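Local coordinates for polyguluronate lyase (PDB 1UAI), which probably cleaves the poly(alpha-L-guluronate) stretches of alginate as a lyase with a jellyroll beta-sandwich fold, at residues H144-V148 with Q178-S182. Sequence-based numbering, arbitrary orientation.
Sequences HHKLV and QTTIS
His145, Lys146 and Val148 meet Gln178, Thr179 and Ile181 in a side-chain contact at the surface, where the edge strands of two different sheets come together. Strand 176-182 ends the seven-stranded sheet, and strand 144-149, paired with 134-139, belongs to the other sheet. The short segments 146-148 and 178-182 run roughly antiparallel, at 149°, with their axes 7.7 Å apart; no backbone hydrogen bond joins them, and the joint is made by side chains, one of which lies against a backbone carbonyl.

One polar bond illustrates how such a seam is pinned. NE2 of His145 and OG1 of Thr179 are 2.9 Å apart, a hydrogen bond in which either may be the donor. The hydroxyl lies at the ring edge, in the ring plane, and the angle of 154° leaves the bond somewhat bent. With CG anti to the backbone N (chi1 172°), the imidazole is carried across the gap, and the threonine reaches back from the opposite direction. Beside this bond, CG1 of Ile181 approaches His145 NE2 obliquely at 3.9 Å.

Farther along, the aliphatic part of Lys146 bends at chi2 and lies alongside the backbone carbonyl of Gln178, its CE 3.5 Å from that O. The glutamine side chain crosses it at about a right angle and also lies against Val148, whose CG1 is 3.7 Å from Gln178 OE1. At its other end the amide is anchored within its own strand, NE2 bonding to Val176 O.

Gln178 and Thr179 both pair with Val171 of strand 168-173 through backbone hydrogen bonds, a classic beta bulge that lets two successive CB atoms point toward 144-148. These side chains thus bridge the two sheets along one edge of the jellyroll beta-sandwich of this alginate lyase.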
# COMPACT_ATOMS: atom_id res chain seq x y z
N HIS A 144 -10.88 -1.74 12.74
CA HIS A 144 -12.27 -1.58 12.32
C HIS A 144 -12.83 -0.18 12.60
O HIS A 144 -14.03 -0.01 12.77
CB HIS A 144 -13.15 -2.62 13.02
CG HIS A 144 -12.84 -4.03 12.65
ND1 HIS A 144 -13.36 -5.11 13.33
CD2 HIS A 144 -12.08 -4.55 11.65
CE1 HIS A 144 -12.93 -6.23 12.78
NE2 HIS A 144 -12.16 -5.92 11.75
N HIS A 145 -11.95 0.82 12.65
CA HIS A 145 -12.36 2.19 12.93
C HIS A 145 -13.60 2.62 12.15
O HIS A 145 -14.56 3.14 12.73
CB HIS A 145 -11.20 3.13 12.63
CG HIS A 145 -11.56 4.58 12.69
ND1 HIS A 145 -11.87 5.23 13.87
CD2 HIS A 145 -11.69 5.51 11.71
CE1 HIS A 145 -12.17 6.49 13.61
NE2 HIS A 145 -12.07 6.68 12.31
N LYS A 146 -13.59 2.42 10.84
CA LYS A 146 -14.72 2.79 10.00
C LYS A 146 -14.93 1.78 8.88
O LYS A 146 -14.04 1.56 8.05
CB LYS A 146 -14.51 4.18 9.39
CG LYS A 146 -15.48 4.55 8.27
CD LYS A 146 -16.93 4.62 8.74
CE LYS A 146 -17.84 5.00 7.58
NZ LYS A 146 -19.27 5.10 7.99
N LEU A 147 -16.10 1.16 8.86
CA LEU A 147 -16.43 0.22 7.80
C LEU A 147 -16.88 1.04 6.60
O LEU A 147 -17.83 1.81 6.69
CB LEU A 147 -17.58 -0.70 8.23
CG LEU A 147 -18.11 -1.63 7.13
CD1 LEU A 147 -17.08 -2.71 6.82
CD2 LEU A 147 -19.42 -2.26 7.58
N VAL A 148 -16.17 0.91 5.48
CA VAL A 148 -16.54 1.62 4.27
C VAL A 148 -17.69 0.87 3.62
O VAL A 148 -18.71 1.46 3.24
CB VAL A 148 -15.35 1.70 3.29
CG1 VAL A 148 -15.78 2.34 1.98
CG2 VAL A 148 -14.21 2.49 3.92
N GLN A 178 -15.27 9.39 4.40
CA GLN A 178 -15.55 8.23 5.25
C GLN A 178 -15.29 8.51 6.72
O GLN A 178 -16.03 8.04 7.59
CB GLN A 178 -14.69 7.04 4.81
CG GLN A 178 -14.94 6.59 3.39
CD GLN A 178 -16.38 6.17 3.16
OE1 GLN A 178 -16.90 5.32 3.88
NE2 GLN A 178 -17.03 6.77 2.17
N THR A 179 -14.23 9.26 6.99
CA THR A 179 -13.88 9.59 8.36
C THR A 179 -12.86 10.71 8.40
O THR A 179 -12.15 10.96 7.42
CB THR A 179 -13.28 8.36 9.09
OG1 THR A 179 -13.07 8.67 10.47
CG2 THR A 179 -11.95 7.95 8.46
N THR A 180 -12.82 11.40 9.54
CA THR A 180 -11.87 12.47 9.77
C THR A 180 -11.15 12.07 11.05
O THR A 180 -11.79 11.88 12.09
CB THR A 180 -12.56 13.83 9.96
OG1 THR A 180 -13.29 14.16 8.77
CG2 THR A 180 -11.54 14.92 10.23
N ILE A 181 -9.84 11.92 10.96
CA ILE A 181 -9.03 11.49 12.09
C ILE A 181 -8.08 12.58 12.58
O ILE A 181 -7.37 13.19 11.79
CB ILE A 181 -8.20 10.24 11.70
CG1 ILE A 181 -9.14 9.09 11.35
CG2 ILE A 181 -7.25 9.86 12.83
CD1 ILE A 181 -8.45 7.89 10.74
N SER A 182 -8.10 12.84 13.88
CA SER A 182 -7.22 13.84 14.47
C SER A 182 -5.81 13.26 14.49
O SER A 182 -5.60 12.14 14.96
CB SER A 182 -7.67 14.18 15.89
OG SER A 182 -8.94 14.80 15.89